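Local coordinates for F5/8 type C domain protein (Bacteroides ovatus, PDB 4ZRX) that probably acts as an alpha-L-fucosidase, removing alpha-linked L-fucose from glycans with a TIM-barrel domain joined to C-terminal beta domains that include an F5/8 type C module, at residues H310-Y315 with M428-A433; L325-P330 with K343-F348; A349-Q354 with Y458-L463; Q354-N359 with I386-L391. One frame throughout, in Å; residues are numbered along the deposited sequence. Where two conformers were deposited one is given.

Helix 339-356 packs on its own barrel strand in interaction 2, meets the chain leaving strand 450-458 in interaction 3, and reaches the following beta sheet in interaction 4. Interaction 1 joins neighbouring helix 308-316 to strand 427-431, which pairs with strand 388-393 of interaction 4. Interaction 2 lies within the barrel layers and is purely apolar across its interface; interaction 4 is likewise apolar and buried, but links barrel to sheet. Interaction 1 is mixed, with Tyr-315 and Met-428 buried and an exposed arginine in its salt bridge; the partly buried interaction 3 adds a tyrosine hydroxyl on a backbone carbonyl. Ser-312, Tyr-351 and Leu-463 bring interactions 1 and 3 together.

Interaction 1: residues H310-Y315 with M428-A433; sequences HLSDIY and MLRFPA
Arg-430 reaches Asp-313 across a domain junction, where helix 308-316 of the alpha-L-fucosidase TIM barrel faces strand 427-431, an outer strand of the antiparallel sheet that follows the barrel. The arginine leaves its strand with CB directed at the helix; CG packs near Leu-388 CD1 of the adjacent strand, and a bend at chi3 (-67°) then turns the guanidinium to the helix. At the tip, NH2 donates to Asp-313 OD1 at 3.0 Å in a nearly straight bond (169°), with OD1 almost in the guanidinium plane. The carboxylate plane is turned 60° from that of the guanidinium, and NH2 comes to OD1 from above the carboxylate plane. Lys-309 NZ forms a second salt bridge, with Asp-313 OD2, so the carboxylate joins two cations. With an alanine at Asp-313, Arg-430 and Lys-309 would probably lose their shared counterion and the guanidinium would be less firmly placed. Deeper in the junction, Met-428, a selenomethionine modelled in two conformers, brings CE near CE2 of Tyr-315 in one of them. Beside the salt bridge, one water donates to Asp-313 OD1 at 2.6 Å, accepts from Arg-430 NH1 at 2.9 Å and hydrogen-bonds Ser-312 OG.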
# COMPACT_ATOMS: atom_id res chain seq x y z
N HIS A 310 -5.86 8.08 3.75
CA HIS A 310 -5.07 7.34 2.77
C HIS A 310 -4.79 5.92 3.23
O HIS A 310 -4.89 4.95 2.45
CB HIS A 310 -3.77 8.10 2.54
CG HIS A 310 -2.95 7.63 1.39
ND1 HIS A 310 -1.77 8.27 1.04
CD2 HIS A 310 -3.15 6.68 0.46
CE1 HIS A 310 -1.26 7.69 -0.03
NE2 HIS A 310 -2.05 6.70 -0.39
N LEU A 311 -4.45 5.74 4.52
CA LEU A 311 -4.20 4.39 5.02
C LEU A 311 -5.47 3.53 4.98
O LEU A 311 -5.43 2.36 4.59
CB LEU A 311 -3.65 4.44 6.46
CG LEU A 311 -2.24 5.03 6.53
CD1 LEU A 311 -1.85 5.10 8.00
CD2 LEU A 311 -1.22 4.13 5.85
N SER A 312 -6.60 4.14 5.32
CA SER A 312 -7.88 3.45 5.19
C SER A 312 -8.16 3.05 3.76
O SER A 312 -8.54 1.88 3.47
CB SER A 312 -9.01 4.36 5.72
OG SER A 312 -10.27 3.77 5.46
N ASP A 313 -7.92 3.96 2.83
CA ASP A 313 -8.13 3.65 1.42
C ASP A 313 -7.21 2.54 0.98
O ASP A 313 -7.63 1.63 0.23
CB ASP A 313 -8.00 4.85 0.51
CG ASP A 313 -9.14 5.89 0.71
OD1 ASP A 313 -10.27 5.57 1.17
OD2 ASP A 313 -8.85 7.06 0.38
N ILE A 314 -5.95 2.61 1.41
CA ILE A 314 -5.04 1.48 1.13
C ILE A 314 -5.59 0.18 1.66
O ILE A 314 -5.56 -0.83 0.95
CB ILE A 314 -3.60 1.78 1.66
CG1 ILE A 314 -2.94 2.83 0.77
CG2 ILE A 314 -2.73 0.53 1.68
CD1 ILE A 314 -1.73 3.48 1.36
N TYR A 315 -6.04 0.12 2.90
CA TYR A 315 -6.61 -1.07 3.49
C TYR A 315 -7.74 -1.64 2.64
O TYR A 315 -7.75 -2.82 2.27
CB TYR A 315 -7.03 -0.74 4.93
CG TYR A 315 -7.56 -1.92 5.67
CD1 TYR A 315 -6.72 -2.87 6.27
CD2 TYR A 315 -8.92 -2.14 5.72
CE1 TYR A 315 -7.21 -3.98 6.93
CE2 TYR A 315 -9.43 -3.23 6.44
CZ TYR A 315 -8.56 -4.16 7.01
OH TYR A 315 -9.05 -5.26 7.69
N MSE A 428 -14.16 -6.41 -0.23
CA MSE A 428 -15.01 -5.43 0.42
C MSE A 428 -15.47 -4.38 -0.58
O MSE A 428 -14.72 -3.98 -1.47
CB MSE A 428 -14.37 -4.79 1.62
CG MSE A 428 -14.08 -5.82 2.65
SE MSE A 428 -13.47 -5.28 4.41
CE MSE A 428 -11.61 -5.16 4.07
N LEU A 429 -16.72 -3.98 -0.40
CA LEU A 429 -17.38 -2.97 -1.25
C LEU A 429 -17.90 -1.86 -0.39
O LEU A 429 -18.56 -2.12 0.63
CB LEU A 429 -18.56 -3.62 -1.97
CG LEU A 429 -18.24 -4.59 -3.09
CD1 LEU A 429 -19.54 -5.27 -3.49
CD2 LEU A 429 -17.56 -3.83 -4.25
N ARG A 430 -17.61 -0.63 -0.77
CA ARG A 430 -18.08 0.52 -0.10
C ARG A 430 -19.08 1.27 -1.00
O ARG A 430 -18.95 1.30 -2.24
CB ARG A 430 -16.92 1.44 0.30
CG ARG A 430 -16.09 0.84 1.43
CD ARG A 430 -15.07 1.79 2.00
NE ARG A 430 -14.01 2.13 1.04
CZ ARG A 430 -13.08 3.07 1.26
NH1 ARG A 430 -13.11 3.82 2.37
NH2 ARG A 430 -12.12 3.28 0.38
N PHE A 431 -20.02 1.95 -0.37
CA PHE A 431 -21.10 2.61 -1.10
C PHE A 431 -21.77 3.63 -0.21
O PHE A 431 -21.57 3.60 0.99
CB PHE A 431 -22.14 1.59 -1.59
CG PHE A 431 -22.58 0.62 -0.55
CD1 PHE A 431 -23.64 0.89 0.25
CD2 PHE A 431 -21.92 -0.60 -0.41
CE1 PHE A 431 -24.05 -0.02 1.21
CE2 PHE A 431 -22.34 -1.53 0.57
CZ PHE A 431 -23.37 -1.22 1.39
N PRO A 432 -22.60 4.50 -0.77
CA PRO A 432 -23.26 5.49 0.13
C PRO A 432 -24.20 4.81 1.11
O PRO A 432 -24.91 3.87 0.70
CB PRO A 432 -24.05 6.41 -0.84
CG PRO A 432 -23.36 6.22 -2.15
CD PRO A 432 -22.83 4.80 -2.20
N ALA A 433 -24.17 5.27 2.36
CA ALA A 433 -24.94 4.66 3.42
C ALA A 433 -26.40 4.49 3.04
O ALA A 433 -27.04 5.39 2.47
CB ALA A 433 -24.84 5.50 4.69
O HOH W 1 -11.22 5.67 3.56

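Interaction 2: residues L325-P330 with K343-F348; sequences LLLNIP and KRLKEF
Arg-344 NE donates to Glu-347 OE1 at 2.8 Å, a salt bridge one turn along the helix whose Leu-345 and Phe-348 pack against Leu-327 and Ile-329. The bond is fairly straight (166°), and NE approaches OE1 on its syn side, though tilted from the carboxylate plane. Arg-344 NH1 also donates to Lys-306 O, which ties the guanidinium to the chain just ahead of helix 308-316. The contact itself belongs to the TIM barrel: strand 324-328 pairs in parallel with strand 44-48 and so closes the barrel, and helix 339-356 packs on its outer side. Leu-327 and Ile-329 face the helix, whereas Leu-326 and Asn-328 lie on the other side of the strand, where Asn-328 is bonded to His-49, Ser-290 and Trp-295. Leu-345 divides its two methyls between the outward-facing pair. CD1 meets Ile-329 CG1 at 3.9 Å, the two side chains reaching tip to tip, while CD2 lies 4.2 Å from Leu-327 CD2 as those chains run past one another in opposite directions. Extended toward the helix by a chi1 of -180°, Leu-327 also brings its CD2 methyl 4.2 Å from Phe-348 CE2. Phe-348 has a second neighbour in Tyr-315 of helix 308-316 and makes a cation-pi contact with Arg-352. No hydrogen bond crosses the interface, so strand and helix are joined here by dispersion and the exclusion of water, while the charged pair lies on the flank of the helix.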
# COMPACT_ATOMS: atom_id res chain seq x y z
N LEU A 325 -1.93 -6.93 3.15
CA LEU A 325 -1.30 -5.64 3.21
C LEU A 325 -0.03 -5.72 4.11
O LEU A 325 -0.16 -6.00 5.30
CB LEU A 325 -2.23 -4.59 3.74
CG LEU A 325 -1.68 -3.23 4.02
CD1 LEU A 325 -1.05 -2.62 2.77
CD2 LEU A 325 -2.72 -2.30 4.62
N LEU A 326 1.10 -5.39 3.49
CA LEU A 326 2.38 -5.35 4.18
C LEU A 326 2.81 -3.89 4.24
O LEU A 326 3.24 -3.31 3.21
CB LEU A 326 3.41 -6.18 3.42
CG LEU A 326 4.87 -6.07 3.81
CD1 LEU A 326 5.01 -6.46 5.29
CD2 LEU A 326 5.65 -7.03 2.87
N LEU A 327 2.59 -3.28 5.38
CA LEU A 327 2.80 -1.82 5.58
C LEU A 327 4.12 -1.60 6.28
O LEU A 327 4.36 -2.14 7.36
CB LEU A 327 1.69 -1.25 6.39
CG LEU A 327 1.75 0.25 6.69
CD1 LEU A 327 1.65 1.04 5.44
CD2 LEU A 327 0.64 0.71 7.69
N ASN A 328 4.97 -0.77 5.70
CA ASN A 328 6.28 -0.50 6.27
C ASN A 328 6.27 0.67 7.20
O ASN A 328 5.76 1.73 6.84
CB ASN A 328 7.27 -0.18 5.14
CG ASN A 328 8.61 0.29 5.66
OD1 ASN A 328 9.43 -0.50 6.19
ND2 ASN A 328 8.87 1.62 5.50
N ILE A 329 6.91 0.48 8.34
CA ILE A 329 7.09 1.56 9.32
C ILE A 329 8.58 1.53 9.70
O ILE A 329 9.05 0.54 10.30
CB ILE A 329 6.21 1.37 10.61
CG1 ILE A 329 4.72 1.33 10.21
CG2 ILE A 329 6.49 2.50 11.58
CD1 ILE A 329 4.21 -0.02 10.06
N PRO A 330 9.31 2.58 9.35
CA PRO A 330 10.77 2.48 9.51
C PRO A 330 11.27 3.01 10.84
O PRO A 330 11.07 4.19 11.10
CB PRO A 330 11.29 3.36 8.42
CG PRO A 330 10.21 4.39 8.21
CD PRO A 330 8.91 3.75 8.56
N LYS A 343 1.35 7.56 16.51
CA LYS A 343 0.05 8.18 16.64
C LYS A 343 -0.84 7.78 15.46
O LYS A 343 -2.02 7.49 15.65
CB LYS A 343 0.18 9.69 16.70
CG LYS A 343 -1.09 10.41 17.06
CD LYS A 343 -0.83 11.88 17.20
CE LYS A 343 -2.12 12.60 17.48
NZ LYS A 343 -1.85 13.94 17.99
N ARG A 344 -0.28 7.81 14.26
CA ARG A 344 -1.04 7.47 13.08
C ARG A 344 -1.44 5.96 13.04
O ARG A 344 -2.58 5.63 12.62
CB ARG A 344 -0.29 7.89 11.81
CG ARG A 344 -1.03 7.59 10.55
CD ARG A 344 -2.41 8.28 10.40
NE ARG A 344 -2.45 9.60 11.00
CZ ARG A 344 -1.84 10.67 10.53
NH1 ARG A 344 -1.09 10.64 9.43
NH2 ARG A 344 -1.97 11.83 11.22
N LEU A 345 -0.58 5.10 13.51
CA LEU A 345 -0.90 3.68 13.61
C LEU A 345 -2.03 3.42 14.59
O LEU A 345 -2.88 2.58 14.33
CB LEU A 345 0.32 2.85 13.99
CG LEU A 345 1.38 2.69 12.89
CD1 LEU A 345 2.59 1.99 13.43
CD2 LEU A 345 0.80 1.93 11.69
N LYS A 346 -2.01 4.15 15.71
CA LYS A 346 -3.09 4.05 16.70
C LYS A 346 -4.41 4.53 16.09
O LYS A 346 -5.45 3.89 16.27
CB LYS A 346 -2.79 4.89 17.93
CG LYS A 346 -1.65 4.27 18.72
CD LYS A 346 -1.32 5.03 20.02
CE LYS A 346 -0.22 4.34 20.78
NZ LYS A 346 0.36 5.27 21.76
N GLU A 347 -4.36 5.65 15.41
CA GLU A 347 -5.55 6.18 14.70
C GLU A 347 -6.11 5.17 13.70
O GLU A 347 -7.32 5.03 13.59
CB GLU A 347 -5.26 7.47 14.00
CG GLU A 347 -5.06 8.65 14.99
CD GLU A 347 -4.49 9.90 14.32
OE1 GLU A 347 -4.28 9.91 13.06
OE2 GLU A 347 -4.28 10.90 15.07
N PHE A 348 -5.22 4.51 12.96
CA PHE A 348 -5.61 3.56 11.95
C PHE A 348 -6.22 2.34 12.61
O PHE A 348 -7.25 1.82 12.17
CB PHE A 348 -4.37 3.28 11.12
CG PHE A 348 -4.52 2.31 9.96
CD1 PHE A 348 -5.68 2.25 9.17
CD2 PHE A 348 -3.43 1.53 9.59
CE1 PHE A 348 -5.75 1.41 8.09
CE2 PHE A 348 -3.50 0.65 8.52
CZ PHE A 348 -4.66 0.59 7.74

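Interaction 3: residues A349-Q354 with Y458-L463; sequences ADYRQQ and YYAEPL. With EDO (1,2-ethanediol), chain G.
Over one face of the Tyr-351 ring lies the CD1 methyl of Leu-463, while Glu-461 O stands at the ring edge, near its plane. The methyl is 3.7 Å from the ring centroid and 15° off the normal, a CH-pi contact displaced a little toward the rim, and Leu-463 CD2 also touches the ring, 3.6 Å from CE1. The contact ties barrel helix 339-356 to the extended chain that leaves strand 450-458 and runs on toward strand 481-485 of the C-terminal beta domain. At chi1 -178° the Tyr-351 side chain stretches away from its own N, carrying the ring out to the passing chain. Its hydroxyl donates to Glu-461 O at 2.6 Å; the donor is tilted 28° from the carbonyl plane. Ala-460 CB packs 3.6 Å from Tyr-351 OH, and Ser-312 of helix 308-316 touches Leu-463 and the CE2 side of the ring, lying on the same side of the ring plane as that leucine. A phenylalanine in place of Tyr-351 would probably keep the methyl-ring contact but leave the Glu-461 carbonyl without its side-chain donor, letting the linker shift. Nearer strand 450-458, a water donates to Tyr-459 O and, weakly, to Gln-354 O. Elsewhere on the helix, Arg-352 NE donates to O2 of a 1,2-ethanediol molecule, probably from the crystallisation liquor, at 2.8 Å.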
# COMPACT_ATOMS: atom_id res chain seq x y z
N ALA A 349 -5.58 1.86 13.68
CA ALA A 349 -6.10 0.71 14.41
C ALA A 349 -7.46 1.04 15.04
O ALA A 349 -8.37 0.23 15.01
CB ALA A 349 -5.11 0.24 15.51
N ASP A 350 -7.61 2.22 15.61
CA ASP A 350 -8.87 2.60 16.23
C ASP A 350 -9.97 2.69 15.16
O ASP A 350 -11.10 2.25 15.38
CB ASP A 350 -8.76 3.95 16.94
CG ASP A 350 -7.96 3.89 18.21
OD1 ASP A 350 -7.63 2.82 18.74
OD2 ASP A 350 -7.63 5.00 18.70
N TYR A 351 -9.63 3.21 13.98
CA TYR A 351 -10.61 3.29 12.89
C TYR A 351 -11.09 1.91 12.42
O TYR A 351 -12.29 1.69 12.25
CB TYR A 351 -10.04 4.09 11.74
CG TYR A 351 -11.02 4.24 10.63
CD1 TYR A 351 -12.07 5.11 10.75
CD2 TYR A 351 -10.94 3.46 9.47
CE1 TYR A 351 -13.03 5.21 9.75
CE2 TYR A 351 -11.87 3.57 8.47
CZ TYR A 351 -12.92 4.44 8.61
OH TYR A 351 -13.91 4.57 7.60
N ARG A 352 -10.17 1.00 12.21
CA ARG A 352 -10.54 -0.38 11.83
C ARG A 352 -11.36 -1.03 12.94
O ARG A 352 -12.34 -1.70 12.64
CB ARG A 352 -9.34 -1.19 11.54
CG ARG A 352 -8.53 -0.66 10.33
CD ARG A 352 -7.63 -1.70 9.77
NE ARG A 352 -6.88 -2.37 10.83
CZ ARG A 352 -5.83 -1.90 11.47
NH1 ARG A 352 -5.20 -0.82 11.03
NH2 ARG A 352 -5.34 -2.60 12.49
N GLN A 353 -10.95 -0.86 14.19
CA GLN A 353 -11.69 -1.48 15.28
C GLN A 353 -13.14 -0.98 15.31
O GLN A 353 -14.07 -1.77 15.46
CB GLN A 353 -11.02 -1.27 16.66
CG GLN A 353 -11.71 -2.10 17.85
CD GLN A 353 -13.03 -1.53 18.46
OE1 GLN A 353 -13.89 -2.30 18.98
NE2 GLN A 353 -13.22 -0.22 18.43
N GLN A 354 -13.33 0.33 15.21
CA GLN A 354 -14.65 0.95 15.23
C GLN A 354 -15.48 0.47 14.04
O GLN A 354 -16.67 0.17 14.17
CB GLN A 354 -14.52 2.48 15.20
CG GLN A 354 -13.93 3.08 16.47
CD GLN A 354 -13.19 4.44 16.31
OE1 GLN A 354 -13.22 5.10 15.24
NE2 GLN A 354 -12.47 4.84 17.35
N TYR A 458 -21.23 -3.54 7.52
CA TYR A 458 -20.82 -2.59 8.54
C TYR A 458 -21.14 -1.18 8.12
O TYR A 458 -21.43 -0.90 6.96
CB TYR A 458 -19.30 -2.68 8.80
CG TYR A 458 -18.76 -4.05 9.08
CD1 TYR A 458 -18.34 -4.86 8.04
CD2 TYR A 458 -18.70 -4.57 10.40
CE1 TYR A 458 -17.87 -6.13 8.28
CE2 TYR A 458 -18.16 -5.84 10.63
CZ TYR A 458 -17.84 -6.63 9.56
OH TYR A 458 -17.29 -7.86 9.82
N TYR A 459 -21.06 -0.30 9.09
CA TYR A 459 -21.04 1.14 8.90
C TYR A 459 -19.63 1.62 9.21
O TYR A 459 -19.16 1.47 10.35
CB TYR A 459 -22.04 1.86 9.80
CG TYR A 459 -22.02 3.35 9.49
CD1 TYR A 459 -22.74 3.84 8.39
CD2 TYR A 459 -21.27 4.25 10.22
CE1 TYR A 459 -22.71 5.22 8.08
CE2 TYR A 459 -21.24 5.61 9.89
CZ TYR A 459 -21.94 6.07 8.83
OH TYR A 459 -21.97 7.42 8.48
N ALA A 460 -18.93 2.11 8.18
CA ALA A 460 -17.59 2.71 8.30
C ALA A 460 -17.77 4.23 8.28
O ALA A 460 -18.30 4.78 7.33
CB ALA A 460 -16.73 2.31 7.19
N GLU A 461 -17.35 4.91 9.34
CA GLU A 461 -17.38 6.37 9.38
C GLU A 461 -16.60 6.96 8.16
O GLU A 461 -15.42 6.62 7.92
CB GLU A 461 -16.81 6.83 10.74
CG GLU A 461 -17.39 8.09 11.38
CD GLU A 461 -18.91 8.04 11.59
OE1 GLU A 461 -19.43 7.32 12.49
OE2 GLU A 461 -19.58 8.73 10.85
N PRO A 462 -17.24 7.84 7.35
CA PRO A 462 -16.50 8.42 6.23
C PRO A 462 -15.41 9.34 6.74
O PRO A 462 -15.60 10.04 7.73
CB PRO A 462 -17.57 9.19 5.43
CG PRO A 462 -18.87 8.57 5.86
CD PRO A 462 -18.68 8.25 7.31
N LEU A 463 -14.24 9.29 6.13
CA LEU A 463 -13.09 10.07 6.57
C LEU A 463 -12.84 11.20 5.59
O LEU A 463 -13.08 11.06 4.40
CB LEU A 463 -11.85 9.16 6.60
CG LEU A 463 -11.89 8.09 7.68
CD1 LEU A 463 -10.75 7.09 7.44
CD2 LEU A 463 -11.83 8.60 9.14
C1 EDO G . -9.97 -5.18 12.22
O1 EDO G . -9.68 -4.17 13.19
C2 EDO G . -9.12 -4.89 10.98
O2 EDO G . -7.72 -4.99 11.23
O HOH W 2 -18.31 2.66 12.68

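Interaction 4: residues Q354-N359 with I386-L391; sequences QTFADN and INLVML
Leu-388 sets one methyl, CD2, against two consecutive residues near the end of helix 339-356. CD2 lies 3.7 Å from Thr-355 CG2 and 3.8 Å from Phe-356 CE1, and the leucine crosses both side chains at about a right angle. Those two residues also pack on each other: Thr-355 CG2 sits 3.9 Å above the Phe-356 ring plane, over its centre, so methyl, ring and leucine form one small apolar cluster. The threonine is fixed by its other branch. With chi1 at -68° its hydroxyl turns back along the helix and bonds to Tyr-351 O, while CG2 points to the sheet. Around this first shell, Tyr-458 of the neighbouring strand meets the Phe-356 ring edge-to-face, and Met-428 touches both Phe-356 and Leu-388. Leu-388 itself is placed by a classic beta bulge, in which Asn-387 and Leu-388 both face Tyr-458; Asn-387 OD1 further bonds to Ala-460 N. Beyond the helix the chain is pinned by polar groups. Asp-358 forms salt bridges with Lys-381 and Arg-360, and Asn-359 OD1 bonds to the backbone N atoms of Ala-457 and Val-361. Barrel and antiparallel sheet are therefore joined here through methyl and aromatic groups, with no hydrogen bond between the two segments, and the directional bonds, which probably help to hold these groups in place, belong to the surrounding shell.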
# COMPACT_ATOMS: atom_id res chain seq x y z
N GLN A 354 -13.33 0.33 15.21
CA GLN A 354 -14.65 0.95 15.23
C GLN A 354 -15.48 0.47 14.04
O GLN A 354 -16.67 0.17 14.17
CB GLN A 354 -14.52 2.48 15.20
CG GLN A 354 -13.93 3.08 16.47
CD GLN A 354 -13.19 4.44 16.31
OE1 GLN A 354 -13.22 5.10 15.24
NE2 GLN A 354 -12.47 4.84 17.35
N THR A 355 -14.83 0.41 12.88
CA THR A 355 -15.49 0.06 11.66
C THR A 355 -16.01 -1.40 11.70
O THR A 355 -17.17 -1.67 11.33
CB THR A 355 -14.53 0.21 10.45
OG1 THR A 355 -14.23 1.57 10.26
CG2 THR A 355 -15.16 -0.32 9.17
N PHE A 356 -15.18 -2.30 12.23
CA PHE A 356 -15.54 -3.72 12.23
C PHE A 356 -16.14 -4.22 13.55
O PHE A 356 -16.37 -5.44 13.69
CB PHE A 356 -14.36 -4.58 11.76
CG PHE A 356 -13.91 -4.25 10.36
CD1 PHE A 356 -14.69 -4.54 9.31
CD2 PHE A 356 -12.73 -3.61 10.10
CE1 PHE A 356 -14.34 -4.19 8.01
CE2 PHE A 356 -12.36 -3.24 8.84
CZ PHE A 356 -13.17 -3.54 7.77
N ALA A 357 -16.43 -3.31 14.47
CA ALA A 357 -16.97 -3.74 15.79
C ALA A 357 -18.31 -4.44 15.71
O ALA A 357 -18.52 -5.43 16.45
CB ALA A 357 -17.03 -2.56 16.75
N ASP A 358 -19.20 -3.95 14.83
CA ASP A 358 -20.57 -4.36 14.80
C ASP A 358 -21.04 -4.86 13.42
O ASP A 358 -21.54 -4.10 12.60
CB ASP A 358 -21.41 -3.17 15.25
CG ASP A 358 -22.89 -3.53 15.40
OD1 ASP A 358 -23.29 -4.72 15.37
OD2 ASP A 358 -23.66 -2.61 15.55
N ASN A 359 -20.85 -6.14 13.18
CA ASN A 359 -21.33 -6.77 11.98
C ASN A 359 -22.85 -6.81 12.01
O ASN A 359 -23.43 -7.33 12.93
CB ASN A 359 -20.76 -8.17 11.92
CG ASN A 359 -21.14 -8.90 10.69
OD1 ASN A 359 -21.84 -8.41 9.78
ND2 ASN A 359 -20.68 -10.13 10.67
N ILE A 386 -25.81 0.75 6.74
CA ILE A 386 -24.60 0.16 6.28
C ILE A 386 -24.05 0.91 5.09
O ILE A 386 -24.78 1.48 4.31
CB ILE A 386 -24.81 -1.34 5.92
CG1 ILE A 386 -25.90 -1.57 4.89
CG2 ILE A 386 -25.16 -2.10 7.18
CD1 ILE A 386 -25.86 -2.95 4.29
N ASN A 387 -22.73 0.88 4.95
CA ASN A 387 -22.04 1.40 3.78
C ASN A 387 -20.82 0.60 3.35
O ASN A 387 -19.98 1.12 2.55
CB ASN A 387 -21.68 2.87 4.01
CG ASN A 387 -20.75 3.07 5.19
OD1 ASN A 387 -20.20 2.13 5.74
ND2 ASN A 387 -20.54 4.31 5.55
N LEU A 388 -20.74 -0.65 3.86
CA LEU A 388 -19.63 -1.54 3.66
C LEU A 388 -20.12 -2.95 3.74
O LEU A 388 -20.77 -3.33 4.71
CB LEU A 388 -18.50 -1.29 4.70
CG LEU A 388 -17.35 -2.24 4.85
CD1 LEU A 388 -16.61 -2.36 3.61
CD2 LEU A 388 -16.45 -1.80 6.02
N VAL A 389 -19.81 -3.70 2.71
CA VAL A 389 -20.10 -5.15 2.66
C VAL A 389 -18.81 -5.89 2.43
O VAL A 389 -17.98 -5.46 1.60
CB VAL A 389 -21.17 -5.46 1.63
CG1 VAL A 389 -21.36 -6.96 1.37
CG2 VAL A 389 -22.45 -4.84 2.03
N MSE A 390 -18.68 -7.01 3.11
CA MSE A 390 -17.54 -7.89 3.01
C MSE A 390 -18.01 -9.29 2.59
O MSE A 390 -19.01 -9.80 3.15
CB MSE A 390 -16.81 -7.94 4.36
CG MSE A 390 -15.56 -8.75 4.31
SE MSE A 390 -15.82 -10.38 5.16
CE MSE A 390 -15.57 -9.94 6.90
N LEU A 391 -17.31 -9.88 1.64
CA LEU A 391 -17.60 -11.20 1.15
C LEU A 391 -16.34 -12.07 1.21
O LEU A 391 -15.22 -11.54 0.99
CB LEU A 391 -18.09 -11.13 -0.29
CG LEU A 391 -19.17 -10.07 -0.50
CD1 LEU A 391 -19.28 -9.82 -1.94
CD2 LEU A 391 -20.48 -10.55 0.02